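Side-chain contacts in amine Dehydrogenase (Pseudomonas putida, PDB 1JMX), which carries two covalently bound haem c groups and probably serves electron transfer as the alpha subunit of a quinohemoprotein amine dehydrogenase: residues 33-38 with 237-242; 175-180 with 208-213; 431-436 with 452-457; 419-424 with 478-483. All blocks are in the same frame, centred on the assembly; numbering follows the deposited sequence.

Interaction 1. Residues 33-38 with 237-242; sequences TPEGWL and EWRGNV
Arg239, on strand 237-244, reaches across to Glu35 in the first turn of helix 34-48, and its side chain can be followed outward. CB heads for the helix. CG lies anti to the carbonyl carbon (chi1 -66°) and the chain bends at chi2 (-63°), which brings Arg239 CD to 4.0 Å from Glu35 OE2. From here on every nitrogen has an acidic partner. Arg239 NE donates to the syn lone pair of Glu35 OE2 at 3.1 Å, almost perfectly straight (178°) and in the guanidinium plane. Arg239 NH2 gives the second half of this side-on grip, 2.8 Å to Glu35 OE1, with Pro34 CD packed obliquely beside it. At the far end Arg239 NH1 and NH2 converge on one atom, Glu237 OE1, at 2.9 and 3.0 Å, both from the same face of that carboxylate. NH1 also makes a weak bond to Trp238 O. Glu237 is anchored in turn through OE2 by Arg79, so its second oxygen has a cation of its own. Pro34 CG rests on Glu237 CB at 4.3 Å. The result is a salt-bridge network joining a helix of the haem-binding, cytochrome c-like region to the eight-stranded antiparallel barrel.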
loop_
_atom_site.group_PDB
_atom_site.type_symbol
_atom_site.label_atom_id
_atom_site.label_comp_id
_atom_site.label_asym_id
_atom_site.label_seq_id
_atom_site.Cartn_x
_atom_site.Cartn_y
_atom_site.Cartn_z
ATOM N N THR A 33 -12.106 -17.284 -2.021
ATOM C CA THR A 33 -13.349 -16.630 -2.416
ATOM C C THR A 33 -13.288 -16.458 -3.936
ATOM O O THR A 33 -12.246 -16.709 -4.546
ATOM C CB THR A 33 -13.477 -15.220 -1.762
ATOM O OG1 THR A 33 -12.416 -14.372 -2.219
ATOM C CG2 THR A 33 -13.438 -15.316 -0.243
ATOM N N PRO A 34 -14.411 -16.072 -4.573
ATOM C CA PRO A 34 -14.444 -15.871 -6.029
ATOM C C PRO A 34 -13.396 -14.855 -6.509
ATOM O O PRO A 34 -12.731 -15.077 -7.524
ATOM C CB PRO A 34 -15.865 -15.366 -6.262
ATOM C CG PRO A 34 -16.639 -16.127 -5.238
ATOM C CD PRO A 34 -15.773 -16.001 -4.009
ATOM N N GLU A 35 -13.240 -13.750 -5.782
ATOM C CA GLU A 35 -12.244 -12.752 -6.167
ATOM C C GLU A 35 -10.834 -13.225 -5.844
ATOM O O GLU A 35 -9.875 -12.729 -6.414
ATOM C CB GLU A 35 -12.509 -11.353 -5.576
ATOM C CG GLU A 35 -13.341 -11.264 -4.318
ATOM C CD GLU A 35 -14.807 -11.549 -4.554
ATOM O OE1 GLU A 35 -15.298 -12.533 -3.989
ATOM O OE2 GLU A 35 -15.467 -10.808 -5.302
ATOM N N GLY A 36 -10.721 -14.180 -4.924
ATOM C CA GLY A 36 -9.425 -14.733 -4.579
ATOM C C GLY A 36 -8.945 -15.567 -5.758
ATOM O O GLY A 36 -7.796 -15.455 -6.193
ATOM N N TRP A 37 -9.844 -16.389 -6.295
ATOM C CA TRP A 37 -9.516 -17.217 -7.449
ATOM C C TRP A 37 -9.164 -16.350 -8.649
ATOM O O TRP A 37 -8.179 -16.624 -9.332
ATOM C CB TRP A 37 -10.645 -18.199 -7.779
ATOM C CG TRP A 37 -10.626 -19.396 -6.880
ATOM C CD1 TRP A 37 -11.585 -19.770 -5.989
ATOM C CD2 TRP A 37 -9.561 -20.343 -6.747
ATOM N NE1 TRP A 37 -11.181 -20.888 -5.301
ATOM C CE2 TRP A 37 -9.944 -21.263 -5.747
ATOM C CE3 TRP A 37 -8.314 -20.504 -7.375
ATOM C CZ2 TRP A 37 -9.128 -22.329 -5.357
ATOM C CZ3 TRP A 37 -7.500 -21.567 -6.984
ATOM C CH2 TRP A 37 -7.914 -22.464 -5.984
ATOM N N LEU A 38 -9.930 -15.283 -8.872
ATOM C CA LEU A 38 -9.646 -14.371 -9.978
ATOM C C LEU A 38 -8.245 -13.755 -9.822
ATOM O O LEU A 38 -7.517 -13.590 -10.802
ATOM C CB LEU A 38 -10.689 -13.250 -10.054
ATOM C CG LEU A 38 -10.356 -12.119 -11.042
ATOM C CD1 LEU A 38 -10.372 -12.644 -12.468
ATOM C CD2 LEU A 38 -11.337 -10.981 -10.882
ATOM N N GLU A 237 -22.531 -16.900 -2.454
ATOM C CA GLU A 237 -21.783 -15.713 -2.877
ATOM C C GLU A 237 -22.347 -15.040 -4.121
ATOM O O GLU A 237 -21.980 -15.353 -5.255
ATOM C CB GLU A 237 -20.298 -16.033 -3.062
ATOM C CG GLU A 237 -19.540 -16.287 -1.761
ATOM C CD GLU A 237 -19.296 -15.025 -0.926
ATOM O OE1 GLU A 237 -19.854 -13.946 -1.229
ATOM O OE2 GLU A 237 -18.528 -15.114 0.053
ATOM N N TRP A 238 -23.221 -14.073 -3.874
ATOM C CA TRP A 238 -23.893 -13.312 -4.910
ATOM C C TRP A 238 -23.054 -12.150 -5.431
ATOM O O TRP A 238 -22.632 -11.283 -4.669
ATOM C CB TRP A 238 -25.219 -12.797 -4.350
ATOM C CG TRP A 238 -25.972 -11.858 -5.234
ATOM C CD1 TRP A 238 -25.757 -10.516 -5.382
ATOM C CD2 TRP A 238 -27.113 -12.174 -6.037
ATOM N NE1 TRP A 238 -26.699 -9.976 -6.221
ATOM C CE2 TRP A 238 -27.547 -10.969 -6.639
ATOM C CE3 TRP A 238 -27.817 -13.357 -6.306
ATOM C CZ2 TRP A 238 -28.658 -10.914 -7.493
ATOM C CZ3 TRP A 238 -28.916 -13.302 -7.152
ATOM C CH2 TRP A 238 -29.325 -12.088 -7.737
ATOM N N ARG A 239 -22.831 -12.137 -6.742
ATOM C CA ARG A 239 -22.072 -11.080 -7.392
ATOM C C ARG A 239 -22.917 -10.529 -8.520
ATOM O O ARG A 239 -23.248 -11.242 -9.456
ATOM C CB ARG A 239 -20.747 -11.614 -7.945
ATOM C CG ARG A 239 -19.788 -12.073 -6.880
ATOM C CD ARG A 239 -19.371 -10.927 -5.977
ATOM N NE ARG A 239 -18.467 -11.392 -4.935
ATOM C CZ ARG A 239 -18.859 -12.066 -3.862
ATOM N NH1 ARG A 239 -20.139 -12.345 -3.678
ATOM N NH2 ARG A 239 -17.966 -12.505 -2.996
ATOM N N GLY A 240 -23.257 -9.252 -8.447
ATOM C CA GLY A 240 -24.079 -8.682 -9.488
ATOM C C GLY A 240 -23.651 -7.322 -9.971
ATOM O O GLY A 240 -22.788 -6.675 -9.384
ATOM N N ASN A 241 -24.225 -6.920 -11.098
ATOM C CA ASN A 241 -23.945 -5.622 -11.675
ATOM C C ASN A 241 -25.274 -5.060 -12.134
ATOM O O ASN A 241 -25.962 -5.654 -12.967
ATOM C CB ASN A 241 -22.980 -5.725 -12.855
ATOM C CG ASN A 241 -22.524 -4.362 -13.333
ATOM O OD1 ASN A 241 -23.167 -3.726 -14.184
ATOM N ND2 ASN A 241 -21.437 -3.881 -12.749
ATOM N N VAL A 242 -25.639 -3.918 -11.567
ATOM C CA VAL A 242 -26.895 -3.277 -11.890
ATOM C C VAL A 242 -26.693 -1.826 -12.273
ATOM O O VAL A 242 -26.211 -1.015 -11.479
ATOM C CB VAL A 242 -27.877 -3.358 -10.706
ATOM C CG1 VAL A 242 -29.174 -2.657 -11.049
ATOM C CG2 VAL A 242 -28.144 -4.818 -10.348
#

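Interaction 2. Residues 175-180 with 208-213; sequences PKADAL and DTFKVE
Phe210 presents the edge of its ring, not a face, to the backbone of Ala177. The carbonyl oxygen Ala177 O lies in the ring plane, 3.3 Å from both Phe210 CE1 and Phe210 CZ, so it faces the slightly positive rim of aromatic hydrogens. The same residue touches with its methyl group: Ala177 CB stands 3.4 Å from Phe210 CZ, and the corner of the ring is thus held by the oxygen and the methyl together. Leu180 comes in at about a right angle to the phenylalanine side chain, its CD1 4.1 Å from Phe210 CZ in an oblique approach. With CG anti to the carbonyl carbon (chi1 -53°), the phenyl group swings from strand 209-218 toward the short 3-10 turn 177-179. Further along, Asp208 lays its carboxylate beside the alanine, with Asp208 OD2 3.5 Å from Ala177 CB, while OD1 forms a salt bridge with Lys62. Leu232 and Val202, on the two strands flanking 209-218, also touch the ring; segment 175-180 leads into strand 182-190, the first of the barrel. Replacing Phe210 by an alanine would remove the ring and is likely to open a gap beside the Ala177 methyl and Leu180 CD1, leaving both without the group they pack on. Ala177 O also accepts the backbone bond from Leu180 N (3.3 Å), so one oxygen both closes the turn and meets the aromatic edge. The chemistry is therefore mainly apolar, with a weakly polar carbonyl-to-ring component, and the carboxylate of Asp208 is probably balanced by its lysine partner.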
loop_
_atom_site.group_PDB
_atom_site.type_symbol
_atom_site.label_atom_id
_atom_site.label_comp_id
_atom_site.label_asym_id
_atom_site.label_seq_id
_atom_site.Cartn_x
_atom_site.Cartn_y
_atom_site.Cartn_z
ATOM N N PRO A 175 -27.344 -24.853 -0.917
ATOM C CA PRO A 175 -28.568 -24.711 -1.723
ATOM C C PRO A 175 -28.298 -24.426 -3.202
ATOM O O PRO A 175 -27.214 -23.971 -3.573
ATOM C CB PRO A 175 -29.267 -23.525 -1.062
ATOM C CG PRO A 175 -28.105 -22.666 -0.645
ATOM C CD PRO A 175 -27.165 -23.686 -0.032
ATOM N N LYS A 176 -29.296 -24.676 -4.043
ATOM C CA LYS A 176 -29.153 -24.418 -5.477
ATOM C C LYS A 176 -29.585 -22.983 -5.780
ATOM O O LYS A 176 -30.103 -22.285 -4.903
ATOM C CB LYS A 176 -29.968 -25.440 -6.294
ATOM C CG LYS A 176 -29.884 -25.267 -7.818
ATOM C CD LYS A 176 -30.502 -26.439 -8.589
ATOM C CE LYS A 176 -31.898 -26.787 -8.090
ATOM N NZ LYS A 176 -32.666 -27.608 -9.068
ATOM N N ALA A 177 -29.327 -22.534 -7.006
ATOM C CA ALA A 177 -29.674 -21.185 -7.437
ATOM C C ALA A 177 -31.170 -21.032 -7.676
ATOM O O ALA A 177 -31.669 -19.921 -7.837
ATOM C CB ALA A 177 -28.894 -20.828 -8.707
ATOM N N ASP A 178 -31.882 -22.153 -7.725
ATOM C CA ASP A 178 -33.324 -22.130 -7.936
ATOM C C ASP A 178 -34.048 -21.546 -6.712
ATOM O O ASP A 178 -35.230 -21.207 -6.784
ATOM C CB ASP A 178 -33.837 -23.548 -8.234
ATOM C CG ASP A 178 -33.878 -24.439 -6.994
ATOM O OD1 ASP A 178 -32.994 -24.328 -6.118
ATOM O OD2 ASP A 178 -34.806 -25.265 -6.892
ATOM N N ALA A 179 -33.331 -21.445 -5.593
ATOM C CA ALA A 179 -33.881 -20.903 -4.351
ATOM C C ALA A 179 -33.885 -19.373 -4.285
ATOM O O ALA A 179 -34.469 -18.803 -3.365
ATOM C CB ALA A 179 -33.119 -21.461 -3.152
ATOM N N LEU A 180 -33.259 -18.714 -5.260
ATOM C CA LEU A 180 -33.174 -17.250 -5.262
ATOM C C LEU A 180 -34.191 -16.450 -6.081
ATOM O O LEU A 180 -34.478 -15.303 -5.741
ATOM C CB LEU A 180 -31.753 -16.795 -5.617
ATOM C CG LEU A 180 -30.626 -17.333 -4.730
ATOM C CD1 LEU A 180 -29.316 -16.731 -5.170
ATOM C CD2 LEU A 180 -30.889 -17.021 -3.263
ATOM N N ASP A 208 -26.244 -20.598 -13.161
ATOM C CA ASP A 208 -26.274 -19.909 -11.862
ATOM C C ASP A 208 -26.288 -18.392 -12.005
ATOM O O ASP A 208 -25.925 -17.669 -11.079
ATOM C CB ASP A 208 -25.096 -20.340 -10.980
ATOM C CG ASP A 208 -25.244 -21.755 -10.449
ATOM O OD1 ASP A 208 -24.250 -22.299 -9.917
ATOM O OD2 ASP A 208 -26.356 -22.323 -10.552
ATOM N N THR A 209 -26.688 -17.919 -13.181
ATOM C CA THR A 209 -26.780 -16.492 -13.452
ATOM C C THR A 209 -28.262 -16.091 -13.408
ATOM O O THR A 209 -29.151 -16.946 -13.502
ATOM C CB THR A 209 -26.163 -16.130 -14.823
ATOM O OG1 THR A 209 -27.002 -16.612 -15.871
ATOM C CG2 THR A 209 -24.795 -16.760 -14.978
ATOM N N PHE A 210 -28.526 -14.797 -13.250
ATOM C CA PHE A 210 -29.893 -14.296 -13.163
ATOM C C PHE A 210 -30.003 -12.931 -13.807
ATOM O O PHE A 210 -28.994 -12.265 -14.072
ATOM C CB PHE A 210 -30.322 -14.109 -11.696
ATOM C CG PHE A 210 -30.129 -15.317 -10.824
ATOM C CD1 PHE A 210 -31.148 -16.255 -10.674
ATOM C CD2 PHE A 210 -28.939 -15.502 -10.120
ATOM C CE1 PHE A 210 -30.987 -17.354 -9.841
ATOM C CE2 PHE A 210 -28.766 -16.602 -9.281
ATOM C CZ PHE A 210 -29.789 -17.527 -9.141
ATOM N N LYS A 211 -31.248 -12.537 -14.066
ATOM C CA LYS A 211 -31.580 -11.217 -14.594
ATOM C C LYS A 211 -32.031 -10.504 -13.322
ATOM O O LYS A 211 -32.660 -11.117 -12.455
ATOM C CB LYS A 211 -32.742 -11.281 -15.591
ATOM C CG LYS A 211 -32.405 -11.909 -16.942
ATOM C CD LYS A 211 -33.547 -11.651 -17.924
ATOM C CE LYS A 211 -33.292 -12.256 -19.306
ATOM N NZ LYS A 211 -34.414 -11.946 -20.261
ATOM N N VAL A 212 -31.697 -9.227 -13.189
ATOM C CA VAL A 212 -32.044 -8.484 -11.979
ATOM C C VAL A 212 -32.704 -7.152 -12.299
ATOM O O VAL A 212 -32.296 -6.439 -13.213
ATOM C CB VAL A 212 -30.781 -8.217 -11.089
ATOM C CG1 VAL A 212 -31.186 -7.632 -9.745
ATOM C CG2 VAL A 212 -29.981 -9.499 -10.877
ATOM N N GLU A 213 -33.718 -6.815 -11.512
ATOM C CA GLU A 213 -34.443 -5.567 -11.693
ATOM C C GLU A 213 -34.615 -4.900 -10.338
ATOM O O GLU A 213 -35.181 -5.478 -9.419
ATOM C CB GLU A 213 -35.815 -5.842 -12.312
ATOM C CG GLU A 213 -36.577 -4.600 -12.728
ATOM C CD GLU A 213 -36.643 -4.432 -14.243
ATOM O OE1 GLU A 213 -36.341 -3.311 -14.740
ATOM O OE2 GLU A 213 -37.008 -5.415 -14.935
#

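Interaction 3. Residues 431-436 with 452-457; sequences VKFAGK and PERKMM
Phe433 and Arg454 pack flat against each other at the tight end of this contact. Arg454 CG sits over the middle of the phenyl face, 3.7 Å from the ring centroid and only 8° off the normal, a clear CH-pi contact. The arginine then runs across the ring in the opposite sense to the phenylalanine, with Arg454 CD at 3.6 Å from Phe433 CG and Arg454 NE at 3.3 Å from Phe433 CD1. A bend at chi3 (71°) turns the guanidinium back over the root of the phenylalanine, where Phe433 CB lies 3.5 Å above the guanidinium plane of Arg454. Ring and guanidinium are inclined by 23°, close to parallel but not exactly so. The outer half is looser. Here the far rim of the ring meets the peptide and methylene of Glu453: Phe433 CZ is 3.9 Å from Glu453 O, and Phe433 CE2 is 4.0 Å from Glu453 CB. The glutamate is solvent-exposed, as is Lys432, whose CD lies near the rim of the opposite ring face; their charged ends stay apart, with Lys432 NZ 6.5 Å from Glu453 OE1. The guanidinium nitrogens are held by other parts of the chain: NH2 by the carboxylate of Asp430 and the carbonyl of Asp428, and NH1 by the carbonyl of Ala461. The buried cation is thus probably well compensated by Asp430 and backbone oxygens, which leaves its methylenes and one flat side to pack on the phenyl ring and pin loop 452-457 to segment 431-436.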
loop_
_atom_site.group_PDB
_atom_site.type_symbol
_atom_site.label_atom_id
_atom_site.label_comp_id
_atom_site.label_asym_id
_atom_site.label_seq_id
_atom_site.Cartn_x
_atom_site.Cartn_y
_atom_site.Cartn_z
ATOM N N VAL A 431 -6.163 23.010 3.912
ATOM C CA VAL A 431 -7.587 23.269 3.713
ATOM C C VAL A 431 -7.874 23.967 2.386
ATOM O O VAL A 431 -8.979 23.887 1.860
ATOM C CB VAL A 431 -8.152 24.089 4.897
ATOM C CG1 VAL A 431 -9.486 24.733 4.544
ATOM C CG2 VAL A 431 -8.323 23.193 6.086
ATOM N N LYS A 432 -6.863 24.614 1.824
ATOM C CA LYS A 432 -7.013 25.330 0.565
ATOM C C LYS A 432 -6.741 24.475 -0.669
ATOM O O LYS A 432 -7.342 24.678 -1.726
ATOM C CB LYS A 432 -6.081 26.540 0.565
ATOM C CG LYS A 432 -6.085 27.350 -0.717
ATOM C CD LYS A 432 -5.217 28.580 -0.542
ATOM C CE LYS A 432 -5.057 29.342 -1.846
ATOM N NZ LYS A 432 -4.142 30.516 -1.656
ATOM N N PHE A 433 -5.839 23.510 -0.526
ATOM C CA PHE A 433 -5.460 22.658 -1.642
ATOM C C PHE A 433 -6.010 21.236 -1.629
ATOM O O PHE A 433 -6.242 20.662 -2.685
ATOM C CB PHE A 433 -3.935 22.606 -1.744
ATOM C CG PHE A 433 -3.287 23.946 -1.973
ATOM C CD1 PHE A 433 -2.557 24.561 -0.961
ATOM C CD2 PHE A 433 -3.368 24.571 -3.207
ATOM C CE1 PHE A 433 -1.912 25.785 -1.179
ATOM C CE2 PHE A 433 -2.729 25.793 -3.438
ATOM C CZ PHE A 433 -1.998 26.401 -2.422
ATOM N N ALA A 434 -6.250 20.687 -0.442
ATOM C CA ALA A 434 -6.721 19.309 -0.298
ATOM C C ALA A 434 -7.998 18.946 -1.042
ATOM O O ALA A 434 -8.179 17.798 -1.450
ATOM C CB ALA A 434 -6.842 18.937 1.177
ATOM N N GLY A 435 -8.883 19.918 -1.212
ATOM C CA GLY A 435 -10.123 19.659 -1.915
ATOM C C GLY A 435 -11.246 20.520 -1.378
ATOM O O GLY A 435 -10.989 21.523 -0.701
ATOM N N LYS A 436 -12.487 20.107 -1.632
ATOM C CA LYS A 436 -13.635 20.871 -1.173
ATOM C C LYS A 436 -14.699 20.044 -0.473
ATOM O O LYS A 436 -15.132 19.005 -0.971
ATOM C CB LYS A 436 -14.257 21.668 -2.329
ATOM C CG LYS A 436 -14.749 20.822 -3.497
ATOM C CD LYS A 436 -15.191 21.685 -4.693
ATOM C CE LYS A 436 -15.726 20.836 -5.851
ATOM N NZ LYS A 436 -14.697 19.872 -6.357
ATOM N N PRO A 452 2.336 23.011 -8.585
ATOM C CA PRO A 452 3.260 24.149 -8.611
ATOM C C PRO A 452 2.949 25.258 -7.590
ATOM O O PRO A 452 3.867 25.912 -7.082
ATOM C CB PRO A 452 3.122 24.652 -10.052
ATOM C CG PRO A 452 2.889 23.412 -10.805
ATOM C CD PRO A 452 1.886 22.684 -9.951
ATOM N N GLU A 453 1.660 25.455 -7.292
ATOM C CA GLU A 453 1.211 26.474 -6.334
ATOM C C GLU A 453 1.539 26.145 -4.883
ATOM O O GLU A 453 1.491 27.017 -4.017
ATOM C CB GLU A 453 -0.302 26.688 -6.454
ATOM C CG GLU A 453 -0.738 27.382 -7.734
ATOM C CD GLU A 453 -0.160 28.787 -7.857
ATOM O OE1 GLU A 453 -0.581 29.674 -7.063
ATOM O OE2 GLU A 453 0.721 28.999 -8.733
ATOM N N ARG A 454 1.863 24.884 -4.618
ATOM C CA ARG A 454 2.178 24.461 -3.265
ATOM C C ARG A 454 3.671 24.476 -2.950
ATOM O O ARG A 454 4.500 24.586 -3.851
ATOM C CB ARG A 454 1.619 23.061 -3.014
ATOM C CG ARG A 454 0.126 22.936 -3.196
ATOM C CD ARG A 454 -0.423 21.765 -2.395
ATOM N NE ARG A 454 -0.384 22.045 -0.964
ATOM C CZ ARG A 454 -0.892 21.259 -0.021
ATOM N NH1 ARG A 454 -1.484 20.119 -0.336
ATOM N NH2 ARG A 454 -0.855 21.645 1.243
ATOM N N LYS A 455 3.992 24.392 -1.658
ATOM C CA LYS A 455 5.377 24.341 -1.187
ATOM C C LYS A 455 5.972 23.035 -1.706
ATOM O O LYS A 455 5.349 21.980 -1.574
ATOM C CB LYS A 455 5.435 24.319 0.346
ATOM C CG LYS A 455 4.951 25.582 1.033
ATOM C CD LYS A 455 5.064 25.469 2.555
ATOM C CE LYS A 455 4.294 26.591 3.262
ATOM N NZ LYS A 455 4.746 27.951 2.845
ATOM N N MET A 456 7.156 23.118 -2.313
ATOM C CA MET A 456 7.844 21.953 -2.876
ATOM C C MET A 456 7.024 21.309 -3.998
ATOM O O MET A 456 7.144 20.105 -4.244
ATOM C CB MET A 456 8.118 20.925 -1.775
ATOM C CG MET A 456 9.003 21.436 -0.658
ATOM S SD MET A 456 9.191 20.246 0.653
ATOM C CE MET A 456 10.535 19.237 0.020
ATOM N N MET A 457 6.181 22.120 -4.648
ATOM C CA MET A 457 5.289 21.704 -5.738
ATOM C C MET A 457 4.578 20.397 -5.400
ATOM O O MET A 457 4.279 19.587 -6.275
ATOM C CB MET A 457 6.061 21.587 -7.066
ATOM C CG MET A 457 7.032 20.401 -7.147
ATOM S SD MET A 457 8.232 20.523 -8.488
ATOM C CE MET A 457 7.159 21.091 -9.848
#

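Interaction 4. Residues 419-424 with 478-483; sequences EPFNER and EGHMIV
Phe421 and His480 lie face to face, their rings stacked with centroids 3.6 Å apart and planes inclined by only 4°. The pair belongs to the sheet of the fourth domain, whose family falls in the E-set clan, consistent with an immunoglobulin-like sandwich: strand 462-470 runs between strands 406-420 and 476-484, and the stack spans it. One face of the phenyl carries the imidazole, with His480 NE2 3.4 Å above the plane of the Phe421 ring and near its centre. The imidazole in turn has Phe421 CE1 over its own middle. His480 NE2 is hydrogen-bonded to Asn463 OD1, and Phe374 meets the histidine ring edge to face. Asn463 serves both partners, through backbone pairing with Phe421 and through its side chain to the histidine. Each ring is carried by a chi1 of -173°, which sets CG opposite the backbone nitrogen. The two side chains cross at about a right angle even though their rings end up nearly parallel. With an alanine in place of His480 the imidazole is gone, and the Phe421 ring would probably be freer to turn while Asn463 OD1 loses its NE2 partner. Phe421 sits at the surface, just before helix 423-427, so this aromatic pair ties the end of one strand to a strand two places away. The shortest approach in the stack is between Phe421 CD1 and His480 CD2, at 3.4 Å.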
loop_
_atom_site.group_PDB
_atom_site.type_symbol
_atom_site.label_atom_id
_atom_site.label_comp_id
_atom_site.label_asym_id
_atom_site.label_seq_id
_atom_site.Cartn_x
_atom_site.Cartn_y
_atom_site.Cartn_z
ATOM N N GLU A 419 -11.174 21.643 8.777
ATOM C CA GLU A 419 -10.208 22.486 9.471
ATOM C C GLU A 419 -8.888 21.750 9.545
ATOM O O GLU A 419 -8.867 20.528 9.549
ATOM C CB GLU A 419 -10.677 22.772 10.894
ATOM C CG GLU A 419 -12.096 23.265 10.972
ATOM C CD GLU A 419 -12.410 23.894 12.301
ATOM O OE1 GLU A 419 -12.193 23.233 13.355
ATOM O OE2 GLU A 419 -12.870 25.059 12.285
ATOM N N PRO A 420 -7.763 22.487 9.591
ATOM C CA PRO A 420 -6.437 21.870 9.673
ATOM C C PRO A 420 -6.396 20.963 10.892
ATOM O O PRO A 420 -6.879 21.343 11.963
ATOM C CB PRO A 420 -5.522 23.068 9.876
ATOM C CG PRO A 420 -6.223 24.147 9.122
ATOM C CD PRO A 420 -7.650 23.953 9.531
ATOM N N PHE A 421 -5.870 19.754 10.729
ATOM C CA PHE A 421 -5.792 18.822 11.842
ATOM C C PHE A 421 -4.683 19.211 12.823
ATOM O O PHE A 421 -4.811 19.011 14.032
ATOM C CB PHE A 421 -5.563 17.400 11.335
ATOM C CG PHE A 421 -5.636 16.356 12.412
ATOM C CD1 PHE A 421 -6.872 15.900 12.874
ATOM C CD2 PHE A 421 -4.476 15.825 12.962
ATOM C CE1 PHE A 421 -6.951 14.925 13.869
ATOM C CE2 PHE A 421 -4.543 14.847 13.963
ATOM C CZ PHE A 421 -5.785 14.397 14.415
ATOM N N ASN A 422 -3.589 19.746 12.297
ATOM C CA ASN A 422 -2.474 20.144 13.140
ATOM C C ASN A 422 -1.798 21.419 12.658
ATOM O O ASN A 422 -2.157 21.973 11.615
ATOM C CB ASN A 422 -1.454 18.996 13.287
ATOM C CG ASN A 422 -0.925 18.487 11.952
ATOM O OD1 ASN A 422 -0.735 19.251 11.004
ATOM N ND2 ASN A 422 -0.684 17.186 11.874
ATOM N N GLU A 423 -0.836 21.894 13.444
ATOM C CA GLU A 423 -0.101 23.109 13.121
ATOM C C GLU A 423 0.529 22.998 11.742
ATOM O O GLU A 423 0.581 23.967 10.981
ATOM C CB GLU A 423 0.982 23.370 14.175
ATOM N N ARG A 424 0.975 21.791 11.417
ATOM C CA ARG A 424 1.607 21.534 10.138
ATOM C C ARG A 424 0.631 21.778 8.981
ATOM O O ARG A 424 0.998 22.384 7.977
ATOM C CB ARG A 424 2.173 20.112 10.127
ATOM N N GLU A 478 -16.664 15.747 15.652
ATOM C CA GLU A 478 -15.375 15.814 14.975
ATOM C C GLU A 478 -14.846 14.488 14.431
ATOM O O GLU A 478 -14.874 13.461 15.110
ATOM C CB GLU A 478 -14.347 16.397 15.930
ATOM C CG GLU A 478 -13.781 17.704 15.474
ATOM C CD GLU A 478 -13.042 18.433 16.576
ATOM O OE1 GLU A 478 -12.234 17.784 17.288
ATOM O OE2 GLU A 478 -13.278 19.659 16.730
ATOM N N GLY A 479 -14.303 14.545 13.221
ATOM C CA GLY A 479 -13.748 13.369 12.582
ATOM C C GLY A 479 -12.354 13.685 12.069
ATOM O O GLY A 479 -11.920 14.835 12.101
ATOM N N HIS A 480 -11.650 12.655 11.614
ATOM C CA HIS A 480 -10.299 12.813 11.096
ATOM C C HIS A 480 -10.195 12.201 9.713
ATOM O O HIS A 480 -10.476 11.020 9.521
ATOM C CB HIS A 480 -9.287 12.142 12.031
ATOM C CG HIS A 480 -7.855 12.389 11.660
ATOM N ND1 HIS A 480 -6.811 11.690 12.224
ATOM C CD2 HIS A 480 -7.294 13.271 10.801
ATOM C CE1 HIS A 480 -5.669 12.130 11.733
ATOM N NE2 HIS A 480 -5.936 13.090 10.867
ATOM N N MET A 481 -9.778 13.019 8.755
ATOM C CA MET A 481 -9.614 12.569 7.386
ATOM C C MET A 481 -8.248 12.958 6.835
ATOM O O MET A 481 -7.758 14.060 7.066
ATOM C CB MET A 481 -10.709 13.160 6.492
ATOM C CG MET A 481 -10.543 12.819 5.016
ATOM S SD MET A 481 -11.677 13.666 3.919
ATOM C CE MET A 481 -11.248 15.366 4.231
ATOM N N ILE A 482 -7.621 12.022 6.135
ATOM C CA ILE A 482 -6.332 12.267 5.498
ATOM C C ILE A 482 -6.539 12.097 3.993
ATOM O O ILE A 482 -7.107 11.101 3.545
ATOM C CB ILE A 482 -5.235 11.288 5.996
ATOM C CG1 ILE A 482 -4.816 11.637 7.421
ATOM C CG2 ILE A 482 -4.030 11.330 5.078
ATOM C CD1 ILE A 482 -3.891 10.637 8.029
ATOM N N VAL A 483 -6.168 13.122 3.233
ATOM C CA VAL A 483 -6.277 13.081 1.784
ATOM C C VAL A 483 -4.880 12.755 1.294
ATOM O O VAL A 483 -3.946 13.516 1.542
ATOM C CB VAL A 483 -6.693 14.444 1.198
ATOM C CG1 VAL A 483 -6.878 14.335 -0.301
ATOM C CG2 VAL A 483 -7.968 14.940 1.857
#

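The four contacts form two clusters. Interactions 1 and 2 share the eight-stranded barrel, and Trp238 joins them inside it: Trp238 CZ3 lies 3.7 Å from Phe210 CD2, and Trp238 CE3 is 3.9 Å from Leu180 CD1. Interactions 3 and 4 share the sheet of domain IV, with centres about 15 Å apart, and meet where Val431 CG2 packs 3.6 Å from Pro420 CD. The clusters are remote from each other: even interactions 1 and 3 have their nearest atoms about 24 Å apart. Interaction 1 comes nearest the cofactors: Trp37 of its helix touches a haem c, and the side chain of Glu35 is about 10 Å from one.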